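Local coordinates for muramidase (Sodiomyces alcalophilus, PDB 6ZM8), which probably cleaves the peptidoglycan of bacterial cell walls, acting as a family 25 glycoside hydrolase with lysozyme activity, at residues Tyr59-Pro64 with Asp95-Pro100; Gly102-Gly107 with Trp141-Gly146. All blocks are in the same frame, centred on the assembly; numbering follows the deposited sequence.

Contact 1 and contact 2 lie on the same side of the chain's centre, their own centres about 11 Å apart, and come in series along the chain. Both draw on the long loop between strand 93-95 and helix 110-128: its beginning pairs with the end of strand 55-61 in contact 1, and its middle is tied to helix 138-145 in contact 2. Within the loop the two meet directly, where Y106 OH lies 2.8 Å from E97 O, a probable hydrogen bond, and the ring of Y106 packs against N99. The pair thus illustrates how one barrel loop can be fixed twice, near the sheet and again farther out, about 18 Å from the centre of the chain.

Contact 1 of 2, residues Tyr59-Pro64 with Asp95-Pro100; sequences YHFAQP and DIEYNP
F61 and D95 both send their CG anti to the backbone N (chi1 -169° and 174°), which sets ring and carboxylate on the same face of the sheet with their planes 72° apart. D95 OD2 comes to 3.4 Å from F61 CD2, and Y59 contributes a ring running alongside the aspartate, its CE1 3.7 Å from the same OD2. Farther round the F61 ring, CE2 meets the CG methylene of E97 in the conformer described and CE1 touches P100 CD at 3.7 Å, while Y98 O sits at the edge in the ring plane. Over one face lie D95 O and a water, both offset toward the rim; this water accepts from E97 N and lies within hydrogen-bonding distance of A62 O and D95 O, joining the segments just past the last strand bond. The pairing itself is parallel: D95 N donates to H60 O at 2.8 Å, and A62 N returns a nearly straight bond to D95 O at 2.9 Å. Away from the F61 and D95 side chains, I96 CD1 packs against A62 CB and P64 CG, an apolar patch continued by W116 and I117 of helix 110-128. A second water joins Q63 OE1 to N99 OD1, while Q63 NE2 is bonded to E33. Two neighbouring parallel strands ending in loops are what a TIM-type barrel offers, and D95-I96-E97 is consistent with the D-x-E active-site motif of family 25 glycoside hydrolases.

Contact 2 of 2, residues Gly102-Gly107 with Trp141-Gly146; sequences GATCYG and WTQCTG
One turn of the helix that C105 grips through its disulfide with C144 also holds a flat group, the indole of W141, with T145 OG1 over one face, 3.2 Å above the plane and offset toward the rim. That hydroxyl donates to W141 O at 2.7 Å, and T145 N reaches the same oxygen from the opposite face of the carbonyl plane, so the W141 carbonyl oxygen is gripped twice in the last turn of the helix. T145 OG1 and W141 NE1 are bonded in addition to S148, beyond the helix end. Across the contact the link is covalent: C105 SG and C144 SG are 2.0 Å apart, with a left-handed chi3 of -82°. With both sulfurs anti to their own carbonyl carbons (chi1 -56° and -61°), the two CB-SG arms meet between loop and helix. In barrel terms, the bridge staples the loop leading into helix 110-128 to the C-terminal end of helix 138-145, near the protein surface. C105 occupies the third position of a type I turn closed by Y106 N donating to A103 O, and T104 O is held by W140 NE1 of helix 138-145. Beside the sulfurs, T104 crosses Q143, and a water bonded to T104 OG1 at 2.8 Å makes a weak bond to OE1 in one of the two conformers of Q143.

Contact 1 of 2, residues Tyr59-Pro64 with Asp95-Pro100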
ATOM      1  N   TYR A  59      -2.563   3.777  -2.966  1.00  4.79           N
ATOM      2  CA  TYR A  59      -1.451   3.922  -2.027  1.00  4.77           C
ATOM      3  C   TYR A  59      -0.886   5.331  -2.051  1.00  4.50           C
ATOM      4  O   TYR A  59      -1.036   6.108  -3.034  1.00  5.16           O
ATOM      5  CB  TYR A  59      -0.373   2.841  -2.197  1.00  4.98           C
ATOM      6  CG  TYR A  59       0.500   2.910  -3.422  1.00  5.14           C
ATOM      7  CD1 TYR A  59       1.662   3.661  -3.444  1.00  5.58           C
ATOM      8  CD2 TYR A  59       0.199   2.147  -4.558  1.00  5.44           C
ATOM      9  CE1 TYR A  59       2.527   3.648  -4.535  1.00  6.11           C
ATOM     10  CE2 TYR A  59       1.046   2.123  -5.669  1.00  5.89           C
ATOM     11  CZ  TYR A  59       2.220   2.879  -5.639  1.00  5.93           C
ATOM     12  OH  TYR A  59       3.070   2.864  -6.722  1.00  7.10           O
ATOM     13  N   HIS A  60      -0.236   5.661  -0.932  1.00  4.67           N
ATOM     14  CA  HIS A  60       0.363   6.972  -0.676  1.00  4.75           C
ATOM     15  C   HIS A  60       1.845   6.790  -0.434  1.00  4.75           C
ATOM     16  O   HIS A  60       2.248   5.997   0.440  1.00  5.25           O
ATOM     17  CB  HIS A  60      -0.249   7.539   0.630  1.00  4.92           C
ATOM     18  CG  HIS A  60       0.386   8.839   1.013  1.00  4.96           C
ATOM     19  ND1 HIS A  60       0.061  10.017   0.343  1.00  5.58           N
ATOM     20  CD2 HIS A  60       1.356   9.093   1.931  1.00  5.38           C
ATOM     21  CE1 HIS A  60       0.812  10.954   0.891  1.00  5.90           C
ATOM     22  NE2 HIS A  60       1.632  10.435   1.832  1.00  5.55           N
ATOM     23  N   PHE A  61       2.692   7.538  -1.156  1.00  5.02           N
ATOM     24  CA  PHE A  61       4.129   7.516  -0.894  1.00  5.22           C
ATOM     25  C   PHE A  61       4.459   8.526   0.208  1.00  5.20           C
ATOM     26  O   PHE A  61       4.345   9.756   0.021  1.00  5.58           O
ATOM     27  CB  PHE A  61       4.943   7.774  -2.164  1.00  5.91           C
ATOM     28  CG  PHE A  61       6.415   7.494  -1.942  1.00  6.52           C
ATOM     29  CD1 PHE A  61       7.263   8.403  -1.322  1.00  6.74           C
ATOM     30  CD2 PHE A  61       6.922   6.259  -2.259  1.00  8.37           C
ATOM     31  CE1 PHE A  61       8.591   8.078  -1.042  1.00  7.35           C
ATOM     32  CE2 PHE A  61       8.242   5.944  -2.008  1.00  9.85           C
ATOM     33  CZ  PHE A  61       9.081   6.846  -1.396  1.00  8.56           C
ATOM     34  N   ALA A  62       4.849   7.999   1.369  1.00  5.17           N
ATOM     35  CA  ALA A  62       5.142   8.815   2.531  1.00  5.33           C
ATOM     36  C   ALA A  62       6.376   9.707   2.308  1.00  5.50           C
ATOM     37  O   ALA A  62       7.394   9.256   1.791  1.00  6.03           O
ATOM     38  CB  ALA A  62       5.434   7.929   3.715  1.00  5.74           C
ATOM     39  N   GLN A  63       6.260  10.933   2.826  1.00  6.01           N
ATOM     40  CA  GLN A  63       7.388  11.878   2.876  1.00  6.28           C
ATOM     41  C   GLN A  63       7.498  12.384   4.309  1.00  6.50           C
ATOM     42  O   GLN A  63       6.980  13.465   4.630  1.00  7.20           O
ATOM     43  CB  GLN A  63       7.193  13.008   1.858  1.00  7.23           C
ATOM     44  CG  GLN A  63       7.424  12.534   0.432  1.00  7.81           C
ATOM     45  CD  GLN A  63       8.888  12.295   0.085  1.00  8.14           C
ATOM     46  OE1 GLN A  63       9.776  12.515   0.914  1.00  9.04           O
ATOM     47  NE2 GLN A  63       9.125  11.844  -1.145  1.00 10.13           N
ATOM     48  N   PRO A  64       8.103  11.616   5.212  1.00  6.21           N
ATOM     49  CA  PRO A  64       7.974  11.922   6.644  1.00  6.79           C
ATOM     50  C   PRO A  64       8.631  13.208   7.110  1.00  7.54           C
ATOM     51  O   PRO A  64       8.279  13.667   8.210  1.00  9.59           O
ATOM     52  CB  PRO A  64       8.563  10.710   7.365  1.00  7.30           C
ATOM     53  CG  PRO A  64       8.298   9.581   6.366  1.00  6.77           C
ATOM     54  CD  PRO A  64       8.601  10.224   5.026  1.00  5.95           C
ATOM     55  N   ASP A  95       2.860   3.606   1.739  1.00  4.77           N
ATOM     56  CA  ASP A  95       4.140   3.145   1.183  1.00  4.75           C
ATOM     57  C   ASP A  95       5.226   3.941   1.902  1.00  4.73           C
ATOM     58  O   ASP A  95       5.456   5.134   1.601  1.00  5.25           O
ATOM     59  CB  ASP A  95       4.104   3.380  -0.320  1.00  5.53           C
ATOM     60  CG  ASP A  95       5.387   3.109  -1.045  1.00  6.25           C
ATOM     61  OD1 ASP A  95       6.384   2.770  -0.376  1.00  6.88           O
ATOM     62  OD2 ASP A  95       5.391   3.246  -2.285  1.00 10.01           O
ATOM     63  N   ILE A  96       5.836   3.288   2.888  1.00  4.58           N
ATOM     64  CA  ILE A  96       6.785   3.906   3.805  1.00  4.88           C
ATOM     65  C   ILE A  96       8.127   3.160   3.654  1.00  5.17           C
ATOM     66  O   ILE A  96       8.274   2.008   4.103  1.00  5.95           O
ATOM     67  CB  ILE A  96       6.221   3.989   5.240  1.00  5.51           C
ATOM     68  CG1 ILE A  96       7.221   4.580   6.218  1.00  6.52           C
ATOM     69  CG2 ILE A  96       5.713   2.657   5.785  1.00  6.08           C
ATOM     70  CD1 ILE A  96       7.610   6.009   5.962  1.00  7.50           C
ATOM     71  N   GLU A  97       9.047   3.793   2.942  1.00  5.44           N
ATOM     72  CA  GLU A  97      10.240   3.125   2.468  0.70  5.92           C
ATOM     73  C   GLU A  97      11.352   4.161   2.247  1.00  5.57           C
ATOM     74  O   GLU A  97      11.212   5.339   2.541  1.00  6.16           O
ATOM     75  CB  GLU A  97       9.949   2.371   1.150  0.70  6.64           C
ATOM     76  CG  GLU A  97       9.598   3.315   0.013  0.70  6.99           C
ATOM     77  CD  GLU A  97       9.499   2.565  -1.315  0.70  7.84           C
ATOM     78  OE1 GLU A  97      10.553   2.423  -1.988  0.70 11.00           O
ATOM     79  OE2 GLU A  97       8.408   2.172  -1.716  0.70  7.13           O
ATOM     80  N   TYR A  98      12.440   3.677   1.654  1.00  5.75           N
ATOM     81  CA  TYR A  98      13.674   4.456   1.460  1.00  5.75           C
ATOM     82  C   TYR A  98      13.364   5.832   0.872  1.00  6.25           C
ATOM     83  O   TYR A  98      12.711   5.982  -0.167  1.00  6.95           O
ATOM     84  CB  TYR A  98      14.613   3.729   0.471  1.00  6.36           C
ATOM     85  CG  TYR A  98      14.726   2.241   0.727  1.00  5.83           C
ATOM     86  CD1 TYR A  98      15.672   1.716   1.604  1.00  5.98           C
ATOM     87  CD2 TYR A  98      13.854   1.355   0.105  1.00  6.33           C
ATOM     88  CE1 TYR A  98      15.716   0.353   1.868  1.00  6.13           C
ATOM     89  CE2 TYR A  98      13.906   0.008   0.344  1.00  6.43           C
ATOM     90  CZ  TYR A  98      14.827  -0.499   1.227  1.00  6.28           C
ATOM     91  OH  TYR A  98      14.810  -1.864   1.411  1.00  6.93           O
ATOM     92  N   ASN A  99      13.952   6.850   1.498  1.00  6.42           N
ATOM     93  CA  ASN A  99      13.883   8.204   0.926  1.00  6.68           C
ATOM     94  C   ASN A  99      14.430   8.210  -0.505  1.00  8.67           C
ATOM     95  O   ASN A  99      15.582   7.821  -0.717  1.00 10.23           O
ATOM     96  CB  ASN A  99      14.722   9.089   1.823  1.00  7.14           C
ATOM     97  CG  ASN A  99      14.698  10.559   1.444  1.00  7.30           C
ATOM     98  OD1 ASN A  99      14.036  10.981   0.482  1.00  7.97           O
ATOM     99  ND2 ASN A  99      15.429  11.337   2.234  1.00  7.76           N
ATOM    100  N   PRO A 100      13.602   8.658  -1.476  1.00 10.75           N
ATOM    101  CA  PRO A 100      13.981   8.549  -2.831  1.00 41.75           C
ATOM    102  C   PRO A 100      14.884   9.914  -3.031  1.00 91.82           C
ATOM    103  O   PRO A 100      15.496   9.719  -3.932  1.00 37.26           O
ATOM    104  CB  PRO A 100      12.751   8.769  -3.721  1.00 19.66           C
ATOM    105  CG  PRO A 100      11.730   9.398  -2.793  1.00 16.08           C
ATOM    106  CD  PRO A 100      12.183   8.995  -1.410  1.00  9.83           C
TER
HETATM  107  O   HOH W   1       8.090   6.341   1.893  1.00  6.41           O
HETATM  108  O   HOH W   2      12.313  13.006   0.051  1.00 14.34           O

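Contact 2 of 2, residues Gly102-Gly107 with Trp141-Gly146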
ATOM      1  N   GLY A 102      17.393  11.352  -0.761  1.00 15.49           N
ATOM      2  CA  GLY A 102      18.329  11.611   0.307  1.00 12.54           C
ATOM      3  C   GLY A 102      18.435  10.455   1.258  1.00 10.01           C
ATOM      4  O   GLY A 102      18.129   9.321   0.927  1.00 11.48           O
ATOM      5  N   ALA A 103      18.857  10.759   2.457  1.00  8.86           N
ATOM      6  CA  ALA A 103      19.136   9.721   3.471  1.00  8.61           C
ATOM      7  C   ALA A 103      17.877   8.905   3.780  1.00  7.58           C
ATOM      8  O   ALA A 103      16.810   9.443   3.976  1.00  6.60           O
ATOM      9  CB  ALA A 103      19.597  10.264   4.699  1.00 10.20           C
ATOM     10  N   THR A 104      18.098   7.602   3.881  1.00  8.10           N
ATOM     11  CA  THR A 104      17.030   6.626   3.847  1.00  6.89           C
ATOM     12  C   THR A 104      15.921   6.848   4.891  1.00  6.02           C
ATOM     13  O   THR A 104      14.775   6.624   4.557  1.00  6.14           O
ATOM     14  CB  THR A 104      17.608   5.209   3.878  1.00  7.14           C
ATOM     15  OG1 THR A 104      16.530   4.286   3.684  1.00  9.47           O
ATOM     16  CG2 THR A 104      18.348   4.861   5.108  1.00  8.03           C
ATOM     17  N   CYS A 105      16.278   7.261   6.100  1.00  6.11           N
ATOM     18  CA  CYS A 105      15.298   7.462   7.185  1.00  5.94           C
ATOM     19  C   CYS A 105      14.790   8.913   7.281  1.00  5.85           C
ATOM     20  O   CYS A 105      14.119   9.253   8.251  1.00  6.32           O
ATOM     21  CB  CYS A 105      15.818   6.993   8.524  1.00  6.54           C
ATOM     22  SG  CYS A 105      16.350   5.244   8.570  1.00  6.92           S
ATOM     23  N   TYR A 106      15.090   9.734   6.259  1.00  5.99           N
ATOM     24  CA  TYR A 106      14.499  11.074   6.104  1.00  6.28           C
ATOM     25  C   TYR A 106      14.968  12.051   7.199  1.00  6.60           C
ATOM     26  O   TYR A 106      14.368  13.107   7.349  1.00  7.83           O
ATOM     27  CB  TYR A 106      12.963  11.059   6.050  1.00  6.38           C
ATOM     28  CG  TYR A 106      12.385  10.235   4.926  1.00  5.97           C
ATOM     29  CD1 TYR A 106      12.155   8.865   5.086  1.00  5.95           C
ATOM     30  CD2 TYR A 106      12.014  10.805   3.719  1.00  6.21           C
ATOM     31  CE1 TYR A 106      11.576   8.093   4.080  1.00  5.75           C
ATOM     32  CE2 TYR A 106      11.431  10.060   2.706  1.00  6.15           C
ATOM     33  CZ  TYR A 106      11.217   8.695   2.879  1.00  5.86           C
ATOM     34  OH  TYR A 106      10.653   8.003   1.847  1.00  6.18           O
ATOM     35  N   GLY A 107      16.011  11.703   7.942  1.00  6.80           N
ATOM     36  CA  GLY A 107      16.478  12.547   9.040  1.00  7.31           C
ATOM     37  C   GLY A 107      15.696  12.384  10.331  1.00  7.12           C
ATOM     38  O   GLY A 107      16.014  13.088  11.296  1.00  9.16           O
ATOM     39  N   TRP A 141      12.427  -1.021   7.527  1.00  4.91           N
ATOM     40  CA  TRP A 141      11.671  -0.936   8.776  1.00  5.01           C
ATOM     41  C   TRP A 141      12.597  -1.099   9.973  1.00  5.19           C
ATOM     42  O   TRP A 141      12.446  -0.425  11.011  1.00  5.49           O
ATOM     43  CB  TRP A 141      10.580  -2.031   8.765  1.00  5.18           C
ATOM     44  CG  TRP A 141       9.570  -1.867   9.854  1.00  5.19           C
ATOM     45  CD1 TRP A 141       9.502  -2.558  11.039  1.00  5.34           C
ATOM     46  CD2 TRP A 141       8.459  -0.973   9.826  1.00  4.94           C
ATOM     47  NE1 TRP A 141       8.402  -2.148  11.744  1.00  5.44           N
ATOM     48  CE2 TRP A 141       7.744  -1.180  11.033  1.00  5.31           C
ATOM     49  CE3 TRP A 141       7.965  -0.048   8.891  1.00  5.07           C
ATOM     50  CZ2 TRP A 141       6.585  -0.480  11.344  1.00  5.83           C
ATOM     51  CZ3 TRP A 141       6.813   0.644   9.193  1.00  5.56           C
ATOM     52  CH2 TRP A 141       6.122   0.422  10.411  1.00  5.99           C
ATOM     53  N   THR A 142      13.552  -2.006   9.866  1.00  5.42           N
ATOM     54  CA  THR A 142      14.506  -2.208  10.964  1.00  5.92           C
ATOM     55  C   THR A 142      15.333  -0.939  11.202  1.00  5.97           C
ATOM     56  O   THR A 142      15.442  -0.463  12.335  1.00  6.92           O
ATOM     57  CB  THR A 142      15.377  -3.437  10.663  1.00  6.74           C
ATOM     58  OG1 THR A 142      14.550  -4.601  10.593  1.00  7.52           O
ATOM     59  CG2 THR A 142      16.435  -3.649  11.704  1.00  8.18           C
ATOM     60  N   GLN A 143      15.913  -0.407  10.146  0.50  5.83           N
ATOM     61  CA  GLN A 143      16.787   0.750  10.354  0.50  6.15           C
ATOM     62  C   GLN A 143      16.029   1.990  10.791  0.50  6.23           C
ATOM     63  O   GLN A 143      16.548   2.823  11.551  0.50  6.73           O
ATOM     64  CB  GLN A 143      17.464   1.053   9.035  0.50  7.02           C
ATOM     65  CG  GLN A 143      18.403  -0.036   8.654  0.50  8.85           C
ATOM     66  CD  GLN A 143      19.155   0.259   7.394  0.50  8.77           C
ATOM     67  OE1 GLN A 143      19.501   1.360   7.052  0.50 10.43           O
ATOM     68  NE2 GLN A 143      19.747  -0.750   6.753  0.50  9.96           N
ATOM     69  N   CYS A 144      14.850   2.195  10.217  1.00  5.38           N
ATOM     70  CA  CYS A 144      14.199   3.502  10.364  1.00  5.48           C
ATOM     71  C   CYS A 144      13.129   3.547  11.457  1.00  5.35           C
ATOM     72  O   CYS A 144      12.773   4.651  11.880  1.00  6.18           O
ATOM     73  CB  CYS A 144      13.598   3.980   9.053  1.00  5.66           C
ATOM     74  SG  CYS A 144      14.831   4.207   7.728  1.00  6.51           S
ATOM     75  N   THR A 145      12.647   2.390  11.930  1.00  5.54           N
ATOM     76  CA  THR A 145      11.682   2.375  13.042  1.00  5.72           C
ATOM     77  C   THR A 145      12.237   1.640  14.252  1.00  5.95           C
ATOM     78  O   THR A 145      11.525   1.543  15.253  1.00  6.88           O
ATOM     79  CB  THR A 145      10.309   1.752  12.677  1.00  5.69           C
ATOM     80  OG1 THR A 145      10.393   0.322  12.647  1.00  5.68           O
ATOM     81  CG2 THR A 145       9.736   2.304  11.396  1.00  6.15           C
ATOM     82  N   GLY A 146      13.459   1.113  14.177  1.00  6.31           N
ATOM     83  CA  GLY A 146      13.930   0.227  15.241  1.00  7.08           C
ATOM     84  C   GLY A 146      13.214  -1.106  15.231  1.00  6.98           C
ATOM     85  O   GLY A 146      13.134  -1.782  16.263  1.00  8.59           O
TER
HETATM   86  O   HOH W   3      16.552   2.194   5.605  1.00  9.07           O